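Local atomic coordinates of beta-1,4-mannanase (Caldicellulosiruptor saccharolyticus, PDB entry 1PMH), a protein that binds manno-oligosaccharides, and so probably mannan, as the carbohydrate-binding module of an enzyme that hydrolyses beta-1,4-mannan. Residues Val85-Phe90 against Tyr105-Asn110. Residues are numbered along the deposited sequence; the frame is centred on the assembly and turned at random. Where two conformers were deposited one is given.
Sequences VEFEMF and YKVVIN. With BMA (beta-D-mannopyranose), chain B; BMA (beta-D-mannopyranose), chain C; BMA (beta-D-mannopyranose), chain D.
The ammonium of Lys106 is gripped by two neighbouring mannose units at once: NZ donates to O2 of mannose C at 2.8 Å and to O3 of mannose D at 2.9 Å, with a longer bond to O4 of mannose D. Glu115 adds a salt bridge, so charge and sugar together fix the end of a chain extended beyond CG, a reach that suits lysine. Just past the end of strand 105-109, the amide of Asn110 reads a vicinal pair of hydroxyls on mannose B, its OD1 accepting from O2 at 2.7 Å while ND2 gives a nearly straight bond (168°) to O3. The opposite face of strand 105-109 is largely apolar and meets strand 85-90. The flexible chain of selenomethionine Met89, bent at its last torsion (chi3 -55°), lays CE over one face of the Tyr105 ring, 3.9 Å from the centroid, a CH-pi contact, while the selenium lies obliquely to the ring in a Met-aromatic contact. Phe87 and Tyr105 reach toward each other from their two strands, Phe87 CZ lying 3.5 Å from CE1 of Tyr105, with the planes inclined at 75°; CE2 of Phe87 also rests on CG2 of Val107. Compact, branched Val85 and Val107 meet through their CG1 methyls at 4.1 Å. The hydroxyl of Tyr105 is hydrogen-bonded to Glu119 of strand 114-122, the neighbouring strand of its own sheet; with an alanine in place of Tyr105, Met89 CE and Phe87 CZ are likely to lose their aromatic partner, and Glu119 that bond. Two facing sheets joined by apolar side chains, with one outer face binding sugar, are characteristic of the jellyroll beta-sandwich of family 27 carbohydrate-binding modules.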
ATOM      1  N   VAL A  85      -6.650  -9.496  -1.852  1.00 15.11           N
ATOM      2  CA  VAL A  85      -5.638  -8.696  -1.126  1.00 15.15           C
ATOM      3  C   VAL A  85      -6.342  -7.450  -0.611  1.00 15.08           C
ATOM      4  O   VAL A  85      -6.942  -6.730  -1.382  1.00 16.04           O
ATOM      5  CB  VAL A  85      -4.444  -8.316  -2.028  1.00 15.48           C
ATOM      6  CG1 VAL A  85      -3.496  -7.400  -1.242  1.00 16.54           C
ATOM      7  CG2 VAL A  85      -3.720  -9.609  -2.471  1.00 16.80           C
ATOM      8  N   GLU A  86      -6.266  -7.254   0.691  1.00 15.22           N
ATOM      9  CA  GLU A  86      -6.911  -6.168   1.383  1.00 15.20           C
ATOM     10  C   GLU A  86      -5.864  -5.253   1.997  1.00 14.97           C
ATOM     11  O   GLU A  86      -4.762  -5.702   2.339  1.00 15.57           O
ATOM     12  CB  GLU A  86      -7.777  -6.746   2.507  1.00 17.27           C
ATOM     13  CG  GLU A  86      -8.669  -5.735   3.191  1.00 18.89           C
ATOM     14  CD  GLU A  86      -9.653  -6.417   4.100  1.00 23.75           C
ATOM     15  OE1 GLU A  86     -10.124  -7.528   3.714  1.00 27.90           O
ATOM     16  OE2 GLU A  86     -10.008  -5.802   5.136  1.00 24.30           O
ATOM     17  N   PHE A  87      -6.150  -3.975   2.149  1.00 15.03           N
ATOM     18  CA  PHE A  87      -5.215  -3.027   2.748  1.00 14.75           C
ATOM     19  C   PHE A  87      -5.970  -1.819   3.259  1.00 14.85           C
ATOM     20  O   PHE A  87      -7.103  -1.546   2.827  1.00 15.06           O
ATOM     21  CB  PHE A  87      -4.160  -2.599   1.722  1.00 15.92           C
ATOM     22  CG  PHE A  87      -4.752  -1.803   0.600  1.00 16.66           C
ATOM     23  CD1 PHE A  87      -4.878  -0.415   0.719  1.00 18.31           C
ATOM     24  CD2 PHE A  87      -5.308  -2.434  -0.497  1.00 17.78           C
ATOM     25  CE1 PHE A  87      -5.561   0.303  -0.216  1.00 20.18           C
ATOM     26  CE2 PHE A  87      -5.993  -1.677  -1.464  1.00 20.92           C
ATOM     27  CZ  PHE A  87      -6.093  -0.324  -1.320  1.00 19.58           C
ATOM     28  N   GLU A  88      -5.304  -1.074   4.152  1.00 15.03           N
ATOM     29  CA  GLU A  88      -5.755   0.235   4.591  1.00 15.10           C
ATOM     30  C   GLU A  88      -4.635   1.225   4.301  1.00 14.97           C
ATOM     31  O   GLU A  88      -3.475   0.975   4.600  1.00 15.75           O
ATOM     32  CB  GLU A  88      -6.069   0.230   6.104  1.00 17.06           C
ATOM     33  CG  GLU A  88      -7.196  -0.714   6.500  0.60 19.86           C
ATOM     34  CD  GLU A  88      -7.515  -0.720   7.987  0.60 21.71           C
ATOM     35  OE1 GLU A  88      -7.968   0.323   8.459  0.60 21.90           O
ATOM     36  OE2 GLU A  88      -7.394  -1.787   8.638  0.60 24.52           O
HETATM   37  N   MSE A  89      -5.041   2.377   3.797  1.00 15.14           N
HETATM   38  CA  MSE A  89      -4.136   3.463   3.438  1.00 14.46           C
HETATM   39  C   MSE A  89      -4.621   4.730   4.096  1.00 14.06           C
HETATM   40  O   MSE A  89      -5.819   5.003   4.089  1.00 15.44           O
HETATM   41  CB  MSE A  89      -4.150   3.564   1.928  1.00 16.47           C
HETATM   42  CG  MSE A  89      -3.284   4.600   1.369  1.00 17.51           C
HETATM   43 SE   MSE A  89      -3.527   4.747  -0.569  0.60 20.15          SE
HETATM   44  CE  MSE A  89      -3.225   3.153  -1.024  1.00 16.24           C
ATOM     45  N   PHE A  90      -3.696   5.525   4.643  1.00 13.77           N
ATOM     46  CA  PHE A  90      -4.017   6.702   5.437  1.00 14.36           C
ATOM     47  C   PHE A  90      -3.202   7.881   4.914  1.00 14.62           C
ATOM     48  O   PHE A  90      -1.982   7.776   4.835  1.00 15.37           O
ATOM     49  CB  PHE A  90      -3.679   6.516   6.935  1.00 14.91           C
ATOM     50  CG  PHE A  90      -4.275   5.271   7.552  1.00 15.17           C
ATOM     51  CD1 PHE A  90      -3.743   4.035   7.321  1.00 15.94           C
ATOM     52  CD2 PHE A  90      -5.358   5.375   8.391  1.00 17.25           C
ATOM     53  CE1 PHE A  90      -4.308   2.896   7.836  1.00 17.08           C
ATOM     54  CE2 PHE A  90      -5.937   4.228   8.923  1.00 18.46           C
ATOM     55  CZ  PHE A  90      -5.406   3.004   8.619  1.00 18.23           C
ATOM     56  N   TYR A 105      -2.975   4.803  -7.302  1.00 14.63           N
ATOM     57  CA  TYR A 105      -2.274   3.665  -6.765  1.00 14.24           C
ATOM     58  C   TYR A 105      -2.720   2.406  -7.477  1.00 13.86           C
ATOM     59  O   TYR A 105      -3.814   2.311  -8.052  1.00 14.62           O
ATOM     60  CB  TYR A 105      -2.374   3.542  -5.240  1.00 13.86           C
ATOM     61  CG  TYR A 105      -3.745   3.112  -4.802  1.00 15.31           C
ATOM     62  CD1 TYR A 105      -4.050   1.782  -4.697  1.00 15.98           C
ATOM     63  CD2 TYR A 105      -4.751   4.017  -4.522  1.00 16.01           C
ATOM     64  CE1 TYR A 105      -5.328   1.346  -4.343  1.00 17.35           C
ATOM     65  CE2 TYR A 105      -6.017   3.620  -4.151  1.00 16.97           C
ATOM     66  CZ  TYR A 105      -6.325   2.276  -4.123  1.00 16.58           C
ATOM     67  OH  TYR A 105      -7.565   1.811  -3.770  1.00 19.21           O
ATOM     68  N   LYS A 106      -1.838   1.417  -7.435  1.00 13.95           N
ATOM     69  CA  LYS A 106      -2.100   0.073  -7.942  1.00 14.04           C
ATOM     70  C   LYS A 106      -1.598  -0.939  -6.927  1.00 13.00           C
ATOM     71  O   LYS A 106      -0.605  -0.707  -6.264  1.00 13.95           O
ATOM     72  CB  LYS A 106      -1.440  -0.182  -9.284  1.00 14.62           C
ATOM     73  CG  LYS A 106      -1.724   0.835 -10.359  1.00 15.76           C
ATOM     74  CD  LYS A 106      -1.241   0.412 -11.730  1.00 17.02           C
ATOM     75  CE  LYS A 106      -1.719   1.345 -12.842  1.00 18.75           C
ATOM     76  NZ  LYS A 106      -1.241   0.841 -14.173  1.00 19.85           N
ATOM     77  N   VAL A 107      -2.293  -2.076  -6.890  1.00 13.36           N
ATOM     78  CA  VAL A 107      -1.896  -3.222  -6.096  1.00 13.72           C
ATOM     79  C   VAL A 107      -1.651  -4.367  -7.076  1.00 13.66           C
ATOM     80  O   VAL A 107      -2.539  -4.669  -7.893  1.00 14.19           O
ATOM     81  CB  VAL A 107      -2.969  -3.581  -5.072  1.00 14.58           C
ATOM     82  CG1 VAL A 107      -2.562  -4.810  -4.288  1.00 16.82           C
ATOM     83  CG2 VAL A 107      -3.219  -2.416  -4.123  1.00 16.04           C
ATOM     84  N   VAL A 108      -0.467  -4.953  -7.001  1.00 13.39           N
ATOM     85  CA  VAL A 108       0.056  -5.842  -8.021  1.00 14.11           C
ATOM     86  C   VAL A 108       0.686  -7.061  -7.373  1.00 13.81           C
ATOM     87  O   VAL A 108       1.391  -6.951  -6.375  1.00 14.74           O
ATOM     88  CB  VAL A 108       1.129  -5.088  -8.821  1.00 14.36           C
ATOM     89  CG1 VAL A 108       1.900  -5.924  -9.786  1.00 18.41           C
ATOM     90  CG2 VAL A 108       0.509  -3.899  -9.547  1.00 18.02           C
ATOM     91  N   ILE A 109       0.474  -8.224  -7.999  1.00 14.26           N
ATOM     92  CA  ILE A 109       1.346  -9.377  -7.782  1.00 14.41           C
ATOM     93  C   ILE A 109       2.346  -9.401  -8.903  1.00 14.23           C
ATOM     94  O   ILE A 109       1.966  -9.531 -10.074  1.00 15.24           O
ATOM     95  CB  ILE A 109       0.581 -10.711  -7.666  1.00 15.25           C
ATOM     96  CG1 ILE A 109      -0.401 -10.683  -6.486  1.00 17.52           C
ATOM     97  CG2 ILE A 109       1.571 -11.865  -7.549  1.00 17.02           C
ATOM     98  CD1 ILE A 109      -1.333 -11.915  -6.445  1.00 19.00           C
ATOM     99  N   ASN A 110       3.617  -9.211  -8.573  1.00 14.63           N
ATOM    100  CA  ASN A 110       4.648  -9.087  -9.596  1.00 15.71           C
ATOM    101  C   ASN A 110       5.155 -10.413 -10.117  1.00 15.44           C
ATOM    102  O   ASN A 110       6.305 -10.753  -9.981  1.00 16.67           O
ATOM    103  CB  ASN A 110       5.753  -8.152  -9.102  1.00 15.83           C
ATOM    104  CG  ASN A 110       6.689  -7.709 -10.203  1.00 15.95           C
ATOM    105  OD1 ASN A 110       6.334  -7.790 -11.395  1.00 17.50           O
ATOM    106  ND2 ASN A 110       7.875  -7.217  -9.803  1.00 17.09           N
TER
HETATM  107  C1  BMA B   5       8.252  -4.556 -14.258  1.00 21.26           C
HETATM  108  C2  BMA B   5       8.438  -5.509 -13.096  1.00 21.22           C
HETATM  109  C3  BMA B   5       9.913  -5.526 -12.668  1.00 20.55           C
HETATM  110  C4  BMA B   5      10.732  -5.949 -13.900  1.00 25.19           C
HETATM  111  C5  BMA B   5      10.470  -5.063 -15.120  1.00 26.14           C
HETATM  112  C6  BMA B   5      11.149  -5.444 -16.435  0.50 25.88           C
HETATM  113  O2  BMA B   5       7.872  -6.761 -13.414  1.00 21.34           O
HETATM  114  O3  BMA B   5      10.065  -6.542 -11.692  1.00 23.58           O
HETATM  115  O4  BMA B   5      12.112  -5.827 -13.679  1.00 30.40           O
HETATM  116  O5  BMA B   5       9.089  -5.039 -15.342  1.00 23.42           O
HETATM  117  O6  BMA B   5      10.970  -4.373 -17.341  0.50 24.19           O
HETATM  118  C1  BMA C   3       1.384   2.342 -15.907  1.00 18.00           C
HETATM  119  C2  BMA C   3       2.228   1.997 -14.719  1.00 17.64           C
HETATM  120  C3  BMA C   3       3.328   1.055 -15.196  1.00 17.69           C
HETATM  121  C4  BMA C   3       2.703  -0.134 -15.946  1.00 18.20           C
HETATM  122  C5  BMA C   3       1.729   0.329 -17.010  1.00 19.83           C
HETATM  123  C6  BMA C   3       1.018  -0.873 -17.608  1.00 21.38           C
HETATM  124  O2  BMA C   3       1.435   1.354 -13.747  1.00 17.67           O
HETATM  125  O3  BMA C   3       4.136   0.688 -14.071  1.00 18.88           O
HETATM  126  O4  BMA C   3       3.697  -0.786 -16.688  1.00 19.16           O
HETATM  127  O5  BMA C   3       0.766   1.188 -16.462  1.00 18.08           O
HETATM  128  O6  BMA C   3       0.300  -0.435 -18.708  1.00 24.96           O
HETATM  129  C1  BMA D   2      -1.830   6.132 -17.089  1.00 19.69           C
HETATM  130  C2  BMA D   2      -2.548   4.803 -17.074  1.00 18.99           C
HETATM  131  C3  BMA D   2      -1.757   3.847 -16.193  1.00 19.54           C
HETATM  132  C4  BMA D   2      -0.298   3.887 -16.530  1.00 18.90           C
HETATM  133  C5  BMA D   2       0.277   5.310 -16.548  1.00 18.36           C
HETATM  134  C6  BMA D   2       1.725   5.415 -16.952  1.00 18.86           C
HETATM  135  O2  BMA D   2      -2.580   4.280 -18.389  1.00 20.64           O
HETATM  136  O3  BMA D   2      -2.308   2.535 -16.203  1.00 20.34           O
HETATM  137  O4  BMA D   2       0.329   3.163 -15.498  1.00 18.53           O
HETATM  138  O5  BMA D   2      -0.486   6.094 -17.453  1.00 18.85           O
HETATM  139  O6  BMA D   2       1.950   4.787 -18.194  1.00 20.57           O